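Local coordinates for cell wall surface anchor family protein (Streptococcus pneumoniae, PDB 4OQ1) that serves as an ancillary pilin of the pneumococcal pilus and probably helps anchor the pilus to the cell wall, at residues Q274-Y288 with G316-G328. The protein carries 3 engineered substitutions. Numbering follows the deposited sequence.
Sequences QGAMFKVMKEESGHY and GTYYLWELQAPTG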
loop_
_atom_site.group_PDB
_atom_site.type_symbol
_atom_site.label_atom_id
_atom_site.label_comp_id
_atom_site.label_asym_id
_atom_site.label_seq_id
_atom_site.Cartn_x
_atom_site.Cartn_y
_atom_site.Cartn_z
ATOM N N GLN A 274 28.860 3.825 -40.196
ATOM C CA GLN A 274 28.515 2.643 -39.450
ATOM C C GLN A 274 29.221 2.640 -38.110
ATOM O O GLN A 274 30.334 3.179 -37.950
ATOM C CB GLN A 274 29.025 1.424 -40.202
ATOM C CG GLN A 274 28.445 0.132 -39.624
ATOM C CD GLN A 274 28.869 -1.097 -40.417
ATOM O OE1 GLN A 274 29.677 -1.014 -41.359
ATOM N NE2 GLN A 274 28.306 -2.236 -40.072
ATOM N N GLY A 275 28.557 2.048 -37.132
ATOM C CA GLY A 275 29.158 1.801 -35.821
ATOM C C GLY A 275 29.056 2.922 -34.773
ATOM O O GLY A 275 29.775 2.907 -33.746
ATOM N N ALA A 276 28.190 3.906 -34.992
ATOM C CA ALA A 276 27.963 4.909 -33.939
ATOM C C ALA A 276 26.929 4.275 -33.028
ATOM O O ALA A 276 25.882 3.820 -33.492
ATOM C CB ALA A 276 27.429 6.246 -34.425
ATOM N N MET A 277 27.271 4.139 -31.772
ATOM C CA MET A 277 26.352 3.536 -30.809
ATOM C C MET A 277 25.803 4.524 -29.826
ATOM O O MET A 277 26.556 5.277 -29.182
ATOM C CB MET A 277 26.982 2.286 -30.098
ATOM C CG MET A 277 27.638 1.265 -31.025
ATOM S SD MET A 277 28.488 -0.056 -30.103
ATOM C CE MET A 277 27.064 -0.871 -29.369
ATOM N N PHE A 278 24.493 4.465 -29.632
ATOM C CA PHE A 278 23.820 5.261 -28.682
ATOM C C PHE A 278 22.879 4.519 -27.750
ATOM O O PHE A 278 22.162 3.540 -28.156
ATOM C CB PHE A 278 23.001 6.345 -29.343
ATOM C CG PHE A 278 23.732 7.155 -30.377
ATOM C CD1 PHE A 278 24.301 8.391 -30.036
ATOM C CD2 PHE A 278 23.785 6.741 -31.681
ATOM C CE1 PHE A 278 24.916 9.178 -31.021
ATOM C CE2 PHE A 278 24.445 7.496 -32.652
ATOM C CZ PHE A 278 25.002 8.729 -32.293
ATOM N N LYS A 279 22.770 5.031 -26.538
ATOM C CA LYS A 279 21.703 4.564 -25.641
ATOM C C LYS A 279 20.620 5.553 -25.599
ATOM O O LYS A 279 20.897 6.775 -25.501
ATOM C CB LYS A 279 22.307 4.332 -24.255
ATOM C CG LYS A 279 21.383 3.770 -23.236
ATOM C CD LYS A 279 22.151 3.403 -21.970
ATOM C CE LYS A 279 23.108 2.209 -22.125
ATOM N NZ LYS A 279 23.882 1.880 -20.865
ATOM N N VAL A 280 19.355 5.090 -25.721
ATOM C CA VAL A 280 18.279 6.042 -25.698
ATOM C C VAL A 280 17.847 6.384 -24.286
ATOM O O VAL A 280 17.621 5.501 -23.534
ATOM C CB VAL A 280 17.048 5.515 -26.495
ATOM C CG1 VAL A 280 15.988 6.565 -26.444
ATOM C CG2 VAL A 280 17.417 5.167 -27.949
ATOM N N MET A 281 17.773 7.649 -23.921
ATOM C CA MET A 281 17.473 8.062 -22.538
ATOM C C MET A 281 16.412 9.115 -22.471
ATOM O O MET A 281 16.210 9.865 -23.419
ATOM C CB MET A 281 18.683 8.749 -21.919
ATOM C CG MET A 281 19.999 8.109 -22.267
ATOM S SD MET A 281 20.446 6.917 -21.002
ATOM C CE MET A 281 22.120 7.426 -20.894
ATOM N N LYS A 282 15.769 9.200 -21.310
ATOM C CA LYS A 282 14.944 10.328 -20.934
ATOM C C LYS A 282 15.608 11.059 -19.801
ATOM O O LYS A 282 16.541 10.558 -19.209
ATOM C CB LYS A 282 13.512 9.960 -20.642
ATOM C CG LYS A 282 13.213 8.855 -19.641
ATOM C CD LYS A 282 11.845 8.228 -19.995
ATOM C CE LYS A 282 11.424 7.089 -19.061
ATOM N NZ LYS A 282 10.857 7.621 -17.789
ATOM N N GLU A 283 15.197 12.272 -19.546
ATOM C CA GLU A 283 15.729 12.933 -18.421
ATOM C C GLU A 283 14.665 13.053 -17.354
ATOM O O GLU A 283 13.551 13.360 -17.660
ATOM C CB GLU A 283 16.258 14.295 -18.756
ATOM C CG GLU A 283 16.873 14.985 -17.552
ATOM C CD GLU A 283 16.007 16.105 -17.123
ATOM O OE1 GLU A 283 15.641 16.755 -18.079
ATOM O OE2 GLU A 283 15.663 16.294 -15.915
ATOM N N GLU A 284 15.094 12.807 -16.118
ATOM C CA GLU A 284 14.299 12.789 -14.893
ATOM C C GLU A 284 15.143 13.440 -13.816
ATOM O O GLU A 284 16.206 12.908 -13.447
ATOM C CB GLU A 284 14.051 11.365 -14.394
ATOM C CG GLU A 284 13.783 10.343 -15.468
ATOM C CD GLU A 284 12.959 9.204 -14.916
ATOM O OE1 GLU A 284 13.294 8.766 -13.789
ATOM O OE2 GLU A 284 11.970 8.787 -15.591
ATOM N N SER A 285 14.659 14.571 -13.354
ATOM C CA SER A 285 15.187 15.198 -12.147
ATOM C C SER A 285 16.690 15.416 -12.226
ATOM O O SER A 285 17.357 15.212 -11.254
ATOM C CB SER A 285 14.775 14.367 -10.892
ATOM O OG SER A 285 15.427 13.131 -10.781
ATOM N N GLY A 286 17.188 15.808 -13.409
ATOM C CA GLY A 286 18.566 16.169 -13.598
ATOM C C GLY A 286 19.478 15.056 -13.991
ATOM O O GLY A 286 20.655 15.277 -14.184
ATOM N N HIS A 287 18.982 13.833 -14.120
ATOM C CA HIS A 287 19.826 12.834 -14.685
ATOM C C HIS A 287 19.179 12.025 -15.805
ATOM O O HIS A 287 17.994 11.966 -15.937
ATOM C CB HIS A 287 20.464 11.903 -13.674
ATOM C CG HIS A 287 19.533 11.351 -12.649
ATOM N ND1 HIS A 287 18.781 10.230 -12.871
ATOM C CD2 HIS A 287 19.307 11.712 -11.364
ATOM C CE1 HIS A 287 18.087 9.944 -11.790
ATOM N NE2 HIS A 287 18.388 10.830 -10.861
ATOM N N TYR A 288 20.034 11.416 -16.594
ATOM C CA TYR A 288 19.562 10.589 -17.694
ATOM C C TYR A 288 19.272 9.225 -17.250
ATOM O O TYR A 288 20.061 8.543 -16.570
ATOM C CB TYR A 288 20.563 10.588 -18.870
ATOM C CG TYR A 288 20.859 11.924 -19.514
ATOM C CD1 TYR A 288 19.964 12.494 -20.383
ATOM C CD2 TYR A 288 22.101 12.559 -19.346
ATOM C CE1 TYR A 288 20.183 13.665 -21.045
ATOM C CE2 TYR A 288 22.308 13.777 -19.915
ATOM C CZ TYR A 288 21.406 14.335 -20.779
ATOM O OH TYR A 288 21.641 15.501 -21.428
ATOM N N GLY A 316 7.011 12.574 -26.144
ATOM C CA GLY A 316 7.868 13.197 -25.143
ATOM C C GLY A 316 9.217 13.516 -25.722
ATOM O O GLY A 316 9.403 13.357 -26.911
ATOM N N THR A 317 10.141 13.943 -24.875
ATOM C CA THR A 317 11.489 14.341 -25.269
ATOM C C THR A 317 12.501 13.288 -24.813
ATOM O O THR A 317 12.408 12.774 -23.670
ATOM C CB THR A 317 11.784 15.686 -24.657
ATOM O OG1 THR A 317 10.912 16.625 -25.287
ATOM C CG2 THR A 317 13.272 16.095 -24.839
ATOM N N TYR A 318 13.403 12.901 -25.728
ATOM C CA TYR A 318 14.350 11.923 -25.483
ATOM C C TYR A 318 15.758 12.377 -25.936
ATOM O O TYR A 318 15.910 13.446 -26.527
ATOM C CB TYR A 318 14.002 10.671 -26.227
ATOM C CG TYR A 318 12.680 10.071 -25.867
ATOM C CD1 TYR A 318 12.578 9.151 -24.879
ATOM C CD2 TYR A 318 11.548 10.478 -26.489
ATOM C CE1 TYR A 318 11.380 8.635 -24.500
ATOM C CE2 TYR A 318 10.314 9.926 -26.176
ATOM C CZ TYR A 318 10.244 9.001 -25.178
ATOM O OH TYR A 318 9.112 8.377 -24.839
ATOM N N TYR A 319 16.734 11.533 -25.695
ATOM C CA TYR A 319 18.166 11.800 -25.940
ATOM C C TYR A 319 18.921 10.551 -26.407
ATOM O O TYR A 319 18.803 9.466 -25.800
ATOM C CB TYR A 319 18.873 12.403 -24.737
ATOM C CG TYR A 319 18.198 13.582 -24.094
ATOM C CD1 TYR A 319 18.520 14.860 -24.417
ATOM C CD2 TYR A 319 17.174 13.364 -23.150
ATOM C CE1 TYR A 319 17.835 15.909 -23.847
ATOM C CE2 TYR A 319 16.481 14.397 -22.609
ATOM C CZ TYR A 319 16.843 15.648 -22.925
ATOM O OH TYR A 319 16.138 16.632 -22.354
ATOM N N LEU A 320 19.758 10.732 -27.447
ATOM C CA LEU A 320 20.665 9.726 -27.903
ATOM C C LEU A 320 21.968 10.010 -27.144
ATOM O O LEU A 320 22.633 11.020 -27.456
ATOM C CB LEU A 320 20.976 9.799 -29.406
ATOM C CG LEU A 320 19.734 9.566 -30.335
ATOM C CD1 LEU A 320 20.157 9.619 -31.794
ATOM C CD2 LEU A 320 19.173 8.208 -30.078
ATOM N N TRP A 321 22.235 9.182 -26.153
ATOM C CA TRP A 321 23.480 9.276 -25.339
ATOM C C TRP A 321 24.513 8.464 -26.054
ATOM O O TRP A 321 24.337 7.217 -26.199
ATOM C CB TRP A 321 23.268 8.731 -23.916
ATOM C CG TRP A 321 24.535 8.610 -23.092
ATOM C CD1 TRP A 321 25.365 7.561 -23.044
ATOM C CD2 TRP A 321 25.085 9.598 -22.242
ATOM N NE1 TRP A 321 26.458 7.842 -22.212
ATOM C CE2 TRP A 321 26.246 9.066 -21.657
ATOM C CE3 TRP A 321 24.675 10.852 -21.854
ATOM C CZ2 TRP A 321 27.064 9.814 -20.780
ATOM C CZ3 TRP A 321 25.472 11.565 -20.942
ATOM C CH2 TRP A 321 26.629 11.058 -20.451
ATOM N N GLU A 322 25.568 9.113 -26.527
ATOM C CA GLU A 322 26.594 8.397 -27.389
ATOM C C GLU A 322 27.489 7.523 -26.559
ATOM O O GLU A 322 28.171 8.011 -25.619
ATOM C CB GLU A 322 27.465 9.342 -28.222
ATOM C CG GLU A 322 28.366 8.560 -29.207
ATOM C CD GLU A 322 29.161 9.487 -30.118
ATOM O OE1 GLU A 322 29.660 10.512 -29.615
ATOM O OE2 GLU A 322 29.259 9.179 -31.308
ATOM N N LEU A 323 27.401 6.209 -26.807
ATOM C CA LEU A 323 28.287 5.263 -26.177
ATOM C C LEU A 323 29.618 5.079 -26.932
ATOM O O LEU A 323 30.623 4.919 -26.309
ATOM C CB LEU A 323 27.606 3.903 -26.101
ATOM C CG LEU A 323 26.320 3.865 -25.245
ATOM C CD1 LEU A 323 25.506 2.589 -25.418
ATOM C CD2 LEU A 323 26.662 4.034 -23.767
ATOM N N GLN A 324 29.597 5.115 -28.254
ATOM C CA GLN A 324 30.777 4.891 -29.075
ATOM C C GLN A 324 30.671 5.676 -30.425
ATOM O O GLN A 324 29.694 5.516 -31.180
ATOM C CB GLN A 324 30.874 3.392 -29.404
ATOM C CG GLN A 324 31.845 3.039 -30.493
ATOM C CD GLN A 324 32.003 1.565 -30.685
ATOM O OE1 GLN A 324 32.648 0.913 -29.874
ATOM N NE2 GLN A 324 31.388 1.009 -31.768
ATOM N N ALA A 325 31.707 6.439 -30.728
ATOM C CA ALA A 325 31.746 7.177 -31.996
ATOM C C ALA A 325 32.177 6.230 -33.158
ATOM O O ALA A 325 32.833 5.223 -32.926
ATOM C CB ALA A 325 32.675 8.383 -31.884
ATOM N N PRO A 326 31.723 6.507 -34.410
ATOM C CA PRO A 326 32.329 5.836 -35.566
ATOM C C PRO A 326 33.818 5.945 -35.504
ATOM O O PRO A 326 34.322 6.981 -35.052
ATOM C CB PRO A 326 31.786 6.634 -36.768
ATOM C CG PRO A 326 30.518 7.267 -36.286
ATOM C CD PRO A 326 30.811 7.582 -34.832
ATOM N N THR A 327 34.532 4.902 -35.941
ATOM C CA THR A 327 36.007 4.923 -36.040
ATOM C C THR A 327 36.548 6.205 -36.701
ATOM O O THR A 327 36.182 6.567 -37.786
ATOM C CB THR A 327 36.517 3.703 -36.830
ATOM O OG1 THR A 327 35.922 2.520 -36.294
ATOM C CG2 THR A 327 38.014 3.617 -36.708
ATOM N N GLY A 328 37.440 6.881 -36.052
ATOM C CA GLY A 328 38.059 8.032 -36.677
ATOM C C GLY A 328 37.294 9.312 -36.433
ATOM O O GLY A 328 37.682 10.400 -36.913
HETATM O O HOH W 1 33.017 2.798 -37.180
HETATM O O HOH W 2 13.186 13.551 -21.176
HETATM O O HOH W 3 14.088 16.273 -20.980
#
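Tyr288 sets its ring edge against the face of Tyr319, CE1 lying 3.6 Å from CG of Tyr319 with the planes at 72°, a T-shaped pair. The other flank of the Tyr288 ring meets the Trp321 indole obliquely, through CD2 and CE2 against CZ3. With Trp321 CG turned away from its backbone N (chi1 172°), the indole meets Met281, whose chain bends back to lay its methyl over one indole face, CE 3.5 Å from CG of Trp321. Beneath this cluster, strands 277-284 and 316-322 pair antiparallel; the Lys279-Trp321 and Met281-Tyr319 pairs are hydrogen-bonded in both directions. At Met277 the register shifts by one residue at a classic beta bulge: Leu323 and Gln324 both donate their backbone N-H to Met277 O, at 2.7 Å from Leu323 N and 3.2 Å from Gln324 N. The extended Gln324 side chain runs past the thioether, and NE2, 3.5 Å from SD of Met277, gives a nearly straight bond (178°) in its own amide plane to a lone pair of Gly275 O. This bond helps to orient the amide. The opposite sheet face, carrying Phe278, Val280, Leu320 and Glu322, is buried. There Phe278 CD1 touches Leu320 CB at 3.7 Å, while its CE1 lies against CB and CG of Glu322, whose carboxylate plane runs nearly parallel to the ring, displaced from it; Phe308 meets the same ring. Farther along, Pro326 CD rests 3.7 Å from CB of Ala276. The contact thus joins neighbouring strands of a CnaB-type, prealbumin-like domain: its inward face is largely apolar, the buried Glu322 carboxylate being met by Leu332 N-H, whereas its outward face combines aromatic and thioether contacts with the Gln324 amide bond, and Met277 O, accepting two N-H groups, keeps the strands joined through the bulge.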